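Mosquitocidal toxin (Lysinibacillus sphaericus, PDB 2VSE) kills mosquito larvae, probably by ADP-ribosylating target proteins with its enzymatic part while ricin-B-like lectin domains bind sugars. Local coordinates at residues D418-V423 against N451-L456; E429-E434 against I443-D448; P460-Y465 against D493-Y498; V520-N525 against G542-W547. One frame throughout, in Å; residues are numbered along the deposited sequence.

Contact 1. Residues D418-V423 against N451-L456; sequences DGTYQV and NQVWNL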
# COMPACT_ATOMS: atom_id res chain seq x y z
N ASP A 418 -9.30 -8.18 6.62
CA ASP A 418 -10.67 -7.79 6.91
C ASP A 418 -10.85 -6.29 6.65
O ASP A 418 -10.04 -5.47 7.11
CB ASP A 418 -11.00 -8.05 8.37
CG ASP A 418 -11.45 -9.46 8.63
OD1 ASP A 418 -11.56 -10.29 7.68
OD2 ASP A 418 -11.70 -9.74 9.83
N GLY A 419 -11.91 -5.95 5.92
CA GLY A 419 -12.28 -4.56 5.71
C GLY A 419 -13.18 -4.31 4.51
O GLY A 419 -13.82 -5.22 3.99
N THR A 420 -13.23 -3.05 4.08
CA THR A 420 -14.06 -2.65 2.94
C THR A 420 -13.28 -2.62 1.64
O THR A 420 -12.15 -2.13 1.57
CB THR A 420 -14.72 -1.27 3.15
OG1 THR A 420 -13.76 -0.37 3.71
CG2 THR A 420 -15.92 -1.38 4.07
N TYR A 421 -13.92 -3.16 0.61
CA TYR A 421 -13.31 -3.33 -0.69
C TYR A 421 -14.31 -3.07 -1.81
O TYR A 421 -15.52 -3.16 -1.62
CB TYR A 421 -12.77 -4.76 -0.85
CG TYR A 421 -11.65 -5.10 0.09
CD1 TYR A 421 -10.33 -4.88 -0.28
CD2 TYR A 421 -11.92 -5.63 1.34
CE1 TYR A 421 -9.29 -5.19 0.59
CE2 TYR A 421 -10.89 -5.92 2.23
CZ TYR A 421 -9.58 -5.71 1.84
OH TYR A 421 -8.57 -6.02 2.72
N GLN A 422 -13.77 -2.75 -2.97
CA GLN A 422 -14.52 -2.69 -4.19
C GLN A 422 -14.01 -3.87 -5.01
O GLN A 422 -12.79 -4.16 -5.01
CB GLN A 422 -14.18 -1.38 -4.87
CG GLN A 422 -15.27 -0.80 -5.71
CD GLN A 422 -15.20 0.70 -5.73
OE1 GLN A 422 -15.61 1.34 -4.77
NE2 GLN A 422 -14.69 1.26 -6.81
N VAL A 423 -14.92 -4.59 -5.64
CA VAL A 423 -14.59 -5.79 -6.40
C VAL A 423 -14.94 -5.55 -7.86
O VAL A 423 -16.10 -5.27 -8.19
CB VAL A 423 -15.33 -7.04 -5.85
CG1 VAL A 423 -14.86 -8.29 -6.54
CG2 VAL A 423 -15.11 -7.18 -4.36
N ASN A 451 -23.35 1.07 -2.16
CA ASN A 451 -23.79 -0.19 -2.74
C ASN A 451 -22.81 -0.74 -3.77
O ASN A 451 -23.11 -1.73 -4.44
CB ASN A 451 -25.21 -0.08 -3.34
CG ASN A 451 -25.26 0.68 -4.67
OD1 ASN A 451 -24.29 1.31 -5.09
ND2 ASN A 451 -26.41 0.64 -5.33
N GLN A 452 -21.65 -0.09 -3.88
CA GLN A 452 -20.53 -0.62 -4.66
C GLN A 452 -19.34 -1.01 -3.77
O GLN A 452 -18.24 -1.29 -4.27
CB GLN A 452 -20.09 0.40 -5.72
CG GLN A 452 -21.13 0.60 -6.81
CD GLN A 452 -20.71 1.64 -7.84
OE1 GLN A 452 -19.97 2.57 -7.53
NE2 GLN A 452 -21.19 1.48 -9.07
N VAL A 453 -19.57 -1.05 -2.46
CA VAL A 453 -18.51 -1.35 -1.50
C VAL A 453 -18.92 -2.55 -0.66
O VAL A 453 -20.06 -2.64 -0.21
CB VAL A 453 -18.19 -0.11 -0.61
CG1 VAL A 453 -17.12 -0.42 0.42
CG2 VAL A 453 -17.76 1.07 -1.46
N TRP A 454 -18.00 -3.48 -0.46
CA TRP A 454 -18.30 -4.72 0.24
C TRP A 454 -17.38 -4.91 1.43
O TRP A 454 -16.20 -4.53 1.40
CB TRP A 454 -18.19 -5.91 -0.71
CG TRP A 454 -19.13 -5.82 -1.85
CD1 TRP A 454 -18.92 -5.17 -3.04
CD2 TRP A 454 -20.46 -6.35 -1.92
NE1 TRP A 454 -20.02 -5.27 -3.84
CE2 TRP A 454 -20.99 -5.99 -3.18
CE3 TRP A 454 -21.26 -7.10 -1.04
CZ2 TRP A 454 -22.29 -6.35 -3.59
CZ3 TRP A 454 -22.55 -7.45 -1.44
CH2 TRP A 454 -23.05 -7.08 -2.70
N ASN A 455 -17.95 -5.48 2.48
CA ASN A 455 -17.23 -5.83 3.69
C ASN A 455 -16.82 -7.29 3.57
O ASN A 455 -17.67 -8.18 3.49
CB ASN A 455 -18.19 -5.64 4.87
CG ASN A 455 -17.49 -5.20 6.14
OD1 ASN A 455 -16.53 -4.43 6.13
ND2 ASN A 455 -18.01 -5.68 7.27
N LEU A 456 -15.51 -7.55 3.48
CA LEU A 456 -15.00 -8.91 3.49
C LEU A 456 -14.51 -9.22 4.90
O LEU A 456 -13.63 -8.54 5.42
CB LEU A 456 -13.87 -9.09 2.48
CG LEU A 456 -14.24 -9.24 0.99
CD1 LEU A 456 -15.16 -8.11 0.45
CD2 LEU A 456 -12.97 -9.33 0.15
O HOH W 1 -17.63 -3.34 -5.68
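From one face of the strand pair, Y421 and L456 each set CG anti to the carbonyl carbon (chi1 -65° and -78°), and CD2 of Y421 meets CD2 of L456 at 4.0 Å, the side chains crossing at about a right angle. The phenol then reaches on to the carbonyl of K417, so the ring offers carbon to the interior while its hydroxyl is satisfied. W454 shares this face and gives its indole N-H to the carbonyl of I433. Strands 419-425 and 454-459 are antiparallel neighbours in the six-stranded sheet of a ricin-B-type beta-trefoil domain. Two hydrogen-bonded pairs join them here: N of Y421 lies 2.8 Å from O of W454, N of W454 bonds back to O of Y421, and N of G419 lies 3.1 Å from O of L456. Glycine suits 419 because a CB would jam against the preceding carbonyl. On the face of T420 and N455, CB of T420 also packs against CG1 of V453 at 3.7 Å, while its OG1 bonds to the carbonyl of F552. Beyond the last pair a water accepts from N of V423 at 3.0 Å and donates to O of Q452 at 2.6 Å.

Contact 2. Residues E429-E434 against I443-D448; sequences ENKVIE and IFSNSD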
# COMPACT_ATOMS: atom_id res chain seq x y z
N GLU A 429 -11.54 -2.67 -14.99
CA GLU A 429 -11.43 -2.44 -13.54
C GLU A 429 -12.33 -1.31 -13.01
O GLU A 429 -12.43 -1.11 -11.80
CB GLU A 429 -9.97 -2.25 -13.11
CG GLU A 429 -9.41 -0.86 -13.29
CD GLU A 429 -8.04 -0.70 -12.63
OE1 GLU A 429 -7.76 -1.41 -11.61
OE2 GLU A 429 -7.26 0.15 -13.12
N ASN A 430 -12.99 -0.59 -13.91
CA ASN A 430 -14.02 0.34 -13.49
C ASN A 430 -15.43 -0.25 -13.52
O ASN A 430 -16.42 0.45 -13.28
CB ASN A 430 -13.91 1.67 -14.25
CG ASN A 430 -13.03 2.69 -13.51
OD1 ASN A 430 -13.40 3.86 -13.39
ND2 ASN A 430 -11.88 2.24 -13.02
N LYS A 431 -15.52 -1.55 -13.78
CA LYS A 431 -16.79 -2.27 -13.69
C LYS A 431 -16.85 -3.04 -12.38
O LYS A 431 -16.23 -4.09 -12.24
CB LYS A 431 -16.98 -3.22 -14.86
CG LYS A 431 -17.03 -2.58 -16.24
CD LYS A 431 -17.86 -1.30 -16.28
CE LYS A 431 -19.29 -1.58 -16.69
NZ LYS A 431 -19.80 -0.55 -17.66
N VAL A 432 -17.61 -2.51 -11.42
CA VAL A 432 -17.65 -3.07 -10.07
C VAL A 432 -18.91 -3.89 -9.80
O VAL A 432 -19.96 -3.70 -10.45
CB VAL A 432 -17.54 -1.97 -8.98
CG1 VAL A 432 -16.18 -1.25 -9.05
CG2 VAL A 432 -18.70 -0.97 -9.08
N ILE A 433 -18.80 -4.81 -8.85
CA ILE A 433 -19.95 -5.55 -8.34
C ILE A 433 -20.81 -4.63 -7.46
O ILE A 433 -20.37 -4.16 -6.41
CB ILE A 433 -19.53 -6.81 -7.56
CG1 ILE A 433 -18.59 -7.68 -8.41
CG2 ILE A 433 -20.77 -7.57 -7.07
CD1 ILE A 433 -18.25 -9.03 -7.80
N GLU A 434 -22.04 -4.39 -7.92
CA GLU A 434 -22.96 -3.47 -7.26
C GLU A 434 -24.21 -4.18 -6.74
O GLU A 434 -24.80 -5.03 -7.42
CB GLU A 434 -23.34 -2.36 -8.24
CG GLU A 434 -24.48 -1.45 -7.80
CD GLU A 434 -24.85 -0.45 -8.87
OE1 GLU A 434 -25.89 -0.64 -9.54
OE2 GLU A 434 -24.08 0.52 -9.05
N ILE A 443 -23.09 -6.10 -12.50
CA ILE A 443 -21.94 -5.27 -12.83
C ILE A 443 -22.39 -3.86 -13.24
O ILE A 443 -23.43 -3.70 -13.90
CB ILE A 443 -21.04 -5.96 -13.90
CG1 ILE A 443 -19.59 -5.47 -13.79
CG2 ILE A 443 -21.60 -5.82 -15.31
CD1 ILE A 443 -18.75 -6.32 -12.81
N PHE A 444 -21.62 -2.86 -12.83
CA PHE A 444 -21.92 -1.47 -13.18
C PHE A 444 -20.66 -0.60 -13.15
O PHE A 444 -19.69 -0.91 -12.46
CB PHE A 444 -22.98 -0.90 -12.24
CG PHE A 444 -24.09 -0.18 -12.94
CD1 PHE A 444 -24.01 1.19 -13.18
CD2 PHE A 444 -25.21 -0.88 -13.39
CE1 PHE A 444 -25.03 1.87 -13.84
CE2 PHE A 444 -26.25 -0.20 -14.06
CZ PHE A 444 -26.15 1.17 -14.28
N SER A 445 -20.67 0.49 -13.91
CA SER A 445 -19.56 1.43 -13.86
C SER A 445 -19.40 1.98 -12.46
O SER A 445 -20.40 2.25 -11.79
CB SER A 445 -19.75 2.56 -14.85
OG SER A 445 -19.61 2.07 -16.16
N ASN A 446 -18.17 2.12 -12.00
CA ASN A 446 -17.95 2.61 -10.65
C ASN A 446 -18.30 4.09 -10.54
O ASN A 446 -18.00 4.88 -11.44
CB ASN A 446 -16.52 2.39 -10.19
CG ASN A 446 -16.25 3.07 -8.87
OD1 ASN A 446 -16.85 2.73 -7.85
ND2 ASN A 446 -15.39 4.07 -8.88
N SER A 447 -18.96 4.44 -9.44
CA SER A 447 -19.10 5.85 -9.05
C SER A 447 -18.96 6.03 -7.53
O SER A 447 -19.46 7.01 -6.96
CB SER A 447 -20.40 6.47 -9.59
OG SER A 447 -21.53 5.75 -9.15
N ASP A 448 -18.27 5.08 -6.89
CA ASP A 448 -17.81 5.22 -5.50
C ASP A 448 -18.94 5.32 -4.48
O ASP A 448 -18.82 6.03 -3.48
CB ASP A 448 -16.83 6.42 -5.37
CG ASP A 448 -15.55 6.23 -6.17
OD1 ASP A 448 -14.86 5.22 -5.94
OD2 ASP A 448 -15.23 7.08 -7.02
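K431 lies over I443 and S445 in a beta hairpin of the trefoil domain, strands 431-436 and 440-445, and its side chain runs along both neighbours. Its CB packs on CG1 of I443 at 3.6 Å. Bends at chi2 (-42°) and at the two torsions beyond it then swing the chain along the partner strand: CD and CE pass by S445, and NZ donates to OG of S445 at 3.0 Å. The same ammonium forms a salt bridge with D530, whose OD1 also bonds to the serine hydroxyl, so a long, flexible lysine suits a place with apolar carbon at its root and an anion at its end. Across the hairpin V432 and F444 form a hydrogen-bonded pair, N of V432 to O of F444 at 2.8 Å. On their face the E434 carboxylate lies obliquely by the phenyl group, planes 24° apart, with OE2 3.7 Å from CB of F444; its OE1 is hydrogen-bonded to H442 and its OE2 is salt-bridged to K449. CG1 of V432 touches CB of N446 at 3.8 Å. Leaving the strand, N446 gives its backbone N-H to O of N430 and makes an Asx turn, its OD1 accepting from N of D448 at 2.9 Å.

Contact 3. Residues P460-Y465 against D493-Y498; sequences PILKAY and DYNDQY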
# COMPACT_ATOMS: atom_id res chain seq x y z
N PRO A 460 -12.28 -17.78 10.66
CA PRO A 460 -11.09 -18.58 11.00
C PRO A 460 -11.33 -20.09 11.02
O PRO A 460 -10.36 -20.85 10.88
CB PRO A 460 -10.72 -18.11 12.42
CG PRO A 460 -11.47 -16.88 12.64
CD PRO A 460 -12.69 -16.92 11.78
N ILE A 461 -12.58 -20.51 11.22
CA ILE A 461 -12.91 -21.93 11.26
C ILE A 461 -13.03 -22.44 9.82
O ILE A 461 -12.47 -23.48 9.47
CB ILE A 461 -14.25 -22.21 12.02
CG1 ILE A 461 -14.28 -21.54 13.41
CG2 ILE A 461 -14.51 -23.72 12.11
CD1 ILE A 461 -13.38 -22.19 14.48
N LEU A 462 -13.75 -21.70 9.01
CA LEU A 462 -14.02 -22.07 7.63
C LEU A 462 -12.86 -21.77 6.69
O LEU A 462 -12.79 -22.32 5.60
CB LEU A 462 -15.27 -21.34 7.17
CG LEU A 462 -16.57 -22.12 6.99
CD1 LEU A 462 -16.85 -23.12 8.12
CD2 LEU A 462 -17.72 -21.14 6.80
N LYS A 463 -11.96 -20.88 7.10
CA LYS A 463 -10.88 -20.36 6.27
C LYS A 463 -11.45 -19.75 5.00
O LYS A 463 -10.84 -19.87 3.93
CB LYS A 463 -9.87 -21.45 5.86
CG LYS A 463 -9.55 -22.50 6.89
CD LYS A 463 -8.45 -22.08 7.82
CE LYS A 463 -8.17 -23.22 8.77
NZ LYS A 463 -7.23 -22.80 9.83
N ALA A 464 -12.62 -19.11 5.11
CA ALA A 464 -13.29 -18.50 3.97
C ALA A 464 -13.93 -17.18 4.35
O ALA A 464 -14.00 -16.83 5.53
CB ALA A 464 -14.31 -19.43 3.40
N TYR A 465 -14.42 -16.43 3.36
CA TYR A 465 -14.89 -15.07 3.59
C TYR A 465 -16.38 -14.92 3.39
O TYR A 465 -16.94 -15.46 2.42
CB TYR A 465 -14.21 -14.10 2.64
CG TYR A 465 -12.74 -13.86 2.93
CD1 TYR A 465 -12.32 -12.73 3.64
CD2 TYR A 465 -11.77 -14.76 2.48
CE1 TYR A 465 -10.97 -12.49 3.89
CE2 TYR A 465 -10.42 -14.53 2.73
CZ TYR A 465 -10.03 -13.40 3.43
OH TYR A 465 -8.69 -13.18 3.67
N ASP A 493 -26.65 -17.30 7.42
CA ASP A 493 -25.23 -17.50 7.68
C ASP A 493 -24.86 -18.96 7.37
O ASP A 493 -24.35 -19.70 8.23
CB ASP A 493 -24.89 -17.10 9.12
CG ASP A 493 -23.41 -16.99 9.35
OD1 ASP A 493 -22.72 -16.38 8.52
OD2 ASP A 493 -22.92 -17.52 10.38
N TYR A 494 -25.13 -19.38 6.14
CA TYR A 494 -24.92 -20.75 5.72
C TYR A 494 -23.55 -20.88 5.11
O TYR A 494 -23.00 -19.89 4.63
CB TYR A 494 -25.99 -21.19 4.74
CG TYR A 494 -27.37 -21.22 5.36
CD1 TYR A 494 -27.73 -22.24 6.24
CD2 TYR A 494 -28.30 -20.23 5.07
CE1 TYR A 494 -28.99 -22.27 6.82
CE2 TYR A 494 -29.57 -20.26 5.63
CZ TYR A 494 -29.90 -21.28 6.51
OH TYR A 494 -31.15 -21.31 7.08
N ASN A 495 -23.00 -22.08 5.13
CA ASN A 495 -21.66 -22.31 4.60
C ASN A 495 -21.50 -21.97 3.12
O ASN A 495 -20.43 -21.54 2.72
CB ASN A 495 -21.13 -23.72 4.92
CG ASN A 495 -20.80 -23.92 6.41
OD1 ASN A 495 -20.84 -22.97 7.22
ND2 ASN A 495 -20.47 -25.15 6.78
N ASP A 496 -22.56 -22.10 2.31
CA ASP A 496 -22.46 -21.76 0.88
C ASP A 496 -22.60 -20.27 0.60
O ASP A 496 -22.75 -19.87 -0.56
CB ASP A 496 -23.44 -22.57 0.02
CG ASP A 496 -24.90 -22.35 0.39
OD1 ASP A 496 -25.74 -23.05 -0.21
OD2 ASP A 496 -25.20 -21.50 1.27
N GLN A 497 -22.55 -19.47 1.66
CA GLN A 497 -22.50 -18.01 1.56
C GLN A 497 -21.11 -17.52 1.92
O GLN A 497 -20.89 -16.32 2.11
CB GLN A 497 -23.55 -17.38 2.46
CG GLN A 497 -24.94 -17.91 2.22
CD GLN A 497 -25.96 -17.26 3.12
OE1 GLN A 497 -26.29 -17.79 4.17
NE2 GLN A 497 -26.47 -16.11 2.71
N TYR A 498 -20.17 -18.46 2.04
CA TYR A 498 -18.77 -18.16 2.27
C TYR A 498 -17.93 -18.44 1.03
O TYR A 498 -18.25 -19.32 0.24
CB TYR A 498 -18.23 -18.94 3.46
CG TYR A 498 -18.68 -18.39 4.78
CD1 TYR A 498 -17.88 -17.50 5.50
CD2 TYR A 498 -19.92 -18.75 5.32
CE1 TYR A 498 -18.30 -16.98 6.71
CE2 TYR A 498 -20.35 -18.24 6.53
CZ TYR A 498 -19.54 -17.35 7.22
OH TYR A 498 -19.98 -16.85 8.43
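The Y498 ring carries the methyl CD2 of L462 over one face, 3.6 Å from the ring centroid and 17° off the normal, while backbone oxygens lie at its edge: that of A464 near the plane and that of N495 in it. This CH-pi contact lies within a ricin-B-type beta-trefoil domain, where the turn after strand 454-459 meets the loop that leads into strand 498-503. That turn includes a G1 beta bulge, in which K463 and A464 both face N459. Leucine suits 462 because its branched end can lay one methyl on the aromatic face, the two side chains crossing at about a right angle. CD2 of L462 also touches OD1 of N495 at 3.6 Å. Closer to the backbone, CB of A464 packs on CB of Y498 at 4.0 Å; so small a side chain lets the tyrosine come close to the strand. No hydrogen bond crosses between the segments, though CA of Y498 makes a C-H...O contact of 3.3 Å with O of Y465. CB of Y465 points away from the loop; its ring meets that of Y458, and its hydroxyl bonds to the carbonyl of V416. N of Y494 donates to OE1 of Q497 at 2.8 Å, and a backbone bond from Q497 to O of Y494 closes the same turn. At its far end the Y498 ring is held by its hydroxyl, which donates to D493, itself salt-bridged to K466; OD1 of D493 receives the bond at 2.8 Å on its syn side, 18° out of the carboxylate plane.

Contact 4. Residues V520-N525 against G542-W547; sequences VLDLSN and GINQRW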
# COMPACT_ATOMS: atom_id res chain seq x y z
N VAL A 520 -17.38 -20.75 -9.13
CA VAL A 520 -16.69 -19.50 -8.87
C VAL A 520 -17.51 -18.34 -9.41
O VAL A 520 -18.37 -18.53 -10.28
CB VAL A 520 -15.24 -19.49 -9.46
CG1 VAL A 520 -14.40 -20.64 -8.91
CG2 VAL A 520 -15.26 -19.54 -10.99
N LEU A 521 -17.25 -17.14 -8.87
CA LEU A 521 -17.82 -15.89 -9.37
C LEU A 521 -17.41 -15.64 -10.81
O LEU A 521 -16.21 -15.63 -11.14
CB LEU A 521 -17.35 -14.73 -8.51
CG LEU A 521 -18.36 -14.08 -7.56
CD1 LEU A 521 -18.98 -15.10 -6.64
CD2 LEU A 521 -17.66 -13.00 -6.78
N ASP A 522 -18.41 -15.42 -11.67
CA ASP A 522 -18.25 -15.40 -13.12
C ASP A 522 -19.12 -14.28 -13.66
O ASP A 522 -20.34 -14.27 -13.44
CB ASP A 522 -18.69 -16.76 -13.69
CG ASP A 522 -18.63 -16.84 -15.23
OD1 ASP A 522 -19.35 -16.09 -15.92
OD2 ASP A 522 -17.89 -17.71 -15.76
N LEU A 523 -18.50 -13.32 -14.35
CA LEU A 523 -19.23 -12.26 -15.04
C LEU A 523 -19.81 -12.85 -16.33
O LEU A 523 -19.07 -13.23 -17.25
CB LEU A 523 -18.31 -11.07 -15.33
CG LEU A 523 -18.87 -9.83 -16.06
CD1 LEU A 523 -19.95 -9.12 -15.25
CD2 LEU A 523 -17.76 -8.84 -16.42
N SER A 524 -21.14 -12.93 -16.37
CA SER A 524 -21.90 -13.60 -17.44
C SER A 524 -21.44 -13.23 -18.86
O SER A 524 -21.48 -12.06 -19.24
CB SER A 524 -23.39 -13.33 -17.28
OG SER A 524 -24.14 -14.06 -18.23
N ASN A 525 -21.00 -14.24 -19.61
CA ASN A 525 -20.53 -14.11 -21.00
C ASN A 525 -19.35 -13.15 -21.22
O ASN A 525 -19.09 -12.73 -22.36
CB ASN A 525 -21.69 -13.77 -21.94
CG ASN A 525 -22.74 -14.86 -21.99
OD1 ASN A 525 -22.43 -16.05 -22.09
ND2 ASN A 525 -24.00 -14.46 -21.94
N GLY A 542 -10.60 -18.32 -16.76
CA GLY A 542 -10.61 -17.30 -17.80
C GLY A 542 -10.78 -15.90 -17.22
O GLY A 542 -11.05 -15.73 -16.04
N ILE A 543 -10.63 -14.91 -18.08
CA ILE A 543 -10.59 -13.51 -17.66
C ILE A 543 -11.87 -13.05 -16.94
O ILE A 543 -11.79 -12.25 -16.00
CB ILE A 543 -10.20 -12.58 -18.85
CG1 ILE A 543 -9.80 -11.20 -18.35
CG2 ILE A 543 -11.31 -12.54 -19.90
CD1 ILE A 543 -9.07 -10.32 -19.41
N ASN A 544 -13.02 -13.58 -17.34
CA ASN A 544 -14.29 -13.21 -16.70
C ASN A 544 -14.53 -13.91 -15.35
O ASN A 544 -15.61 -13.80 -14.78
CB ASN A 544 -15.47 -13.45 -17.65
CG ASN A 544 -15.63 -14.92 -18.03
OD1 ASN A 544 -14.69 -15.57 -18.46
ND2 ASN A 544 -16.85 -15.43 -17.88
N GLN A 545 -13.52 -14.62 -14.85
CA GLN A 545 -13.60 -15.26 -13.53
C GLN A 545 -12.53 -14.73 -12.58
O GLN A 545 -12.38 -15.20 -11.44
CB GLN A 545 -13.48 -16.77 -13.66
CG GLN A 545 -14.67 -17.45 -14.31
CD GLN A 545 -14.55 -18.95 -14.30
OE1 GLN A 545 -13.53 -19.50 -13.88
NE2 GLN A 545 -15.60 -19.63 -14.75
N ARG A 546 -11.79 -13.73 -13.06
CA ARG A 546 -10.70 -13.14 -12.32
C ARG A 546 -11.11 -11.75 -11.83
O ARG A 546 -11.71 -10.97 -12.57
CB ARG A 546 -9.45 -13.10 -13.18
CG ARG A 546 -9.02 -14.48 -13.64
CD ARG A 546 -8.00 -14.48 -14.75
NE ARG A 546 -6.65 -14.58 -14.21
CZ ARG A 546 -6.02 -15.72 -13.93
NH1 ARG A 546 -6.59 -16.90 -14.15
NH2 ARG A 546 -4.78 -15.68 -13.45
N TRP A 547 -10.81 -11.47 -10.57
CA TRP A 547 -11.34 -10.27 -9.95
C TRP A 547 -10.28 -9.43 -9.25
O TRP A 547 -9.39 -9.96 -8.58
CB TRP A 547 -12.45 -10.65 -8.97
CG TRP A 547 -13.58 -11.37 -9.63
CD1 TRP A 547 -13.72 -12.73 -9.76
CD2 TRP A 547 -14.72 -10.79 -10.27
NE1 TRP A 547 -14.88 -13.02 -10.44
CE2 TRP A 547 -15.52 -11.85 -10.75
CE3 TRP A 547 -15.14 -9.47 -10.47
CZ2 TRP A 547 -16.72 -11.63 -11.43
CZ3 TRP A 547 -16.34 -9.25 -11.14
CH2 TRP A 547 -17.12 -10.33 -11.62
O HOH W 2 -13.93 -15.99 -9.36
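Polar bonds dominate where L521, D522 and L523 meet N544, Q545 and W547. The backbone contributes one, from N of L523 to O of N544 at 3.0 Å. N544 answers with its side chain: CG sits between its own backbone N and carbonyl carbon (chi1 63°), which turns ND2 back to L523 O at 3.2 Å, above the carbonyl plane. The neighbouring Q545 extends instead, and its NE2 meets the anti lone pair of D522 OD2 at 3.2 Å, in the plane of the glutamine amide. E538 and H540 engage the rest of that amide: NE2 also donates to O of E538, and OE1 accepts from N of H540 and of G541. Glutamine thus suits a buried place where both donor and acceptor are needed.

The W547 indole donates through NE1 to O of L521 at 3.0 Å, with the oxygen in the ring plane but the donor well above the carbonyl plane. Q545 and W547 form the Q-x-W signature of ricin-B-type beta-trefoil repeats, here after a 3-10 segment at 543-545, and pin this corner to strand 519-523.

Van der Waals contacts fill in around these bonds. CH2 of W547 lies 4.0 Å from CB of L523, and CB of L521 lies 4.1 Å from CE2 of W547. CG2 of V520 touches CD of the Q545 amide, the side chains crossing at about a right angle.

A water adds a further link, near O of L521 at 2.9 Å and O of Q545 at 2.7 Å.

How the contacts relate
All four contacts belong to one ricin-B-type trefoil domain. Contacts 1 and 2 are nested along the chain and touch directly, the backbone N of I433 bonding to the carbonyl of V423; both are ladder pairings, partly buried. Contacts 3 and 4 are more thoroughly buried and bring a loop against a strand or turn, yet contact 3 relies on apolar and CH-pi packing whereas contact 4 relies on side-chain hydrogen bonds. Contacts 1 and 3 share the six-stranded sheet through strands 454-459 and 464-469. Contacts 2 and 4 meet in the interior, where I433 and I443 pack on W547, L521 and L523; contact 3 touches neither of these two.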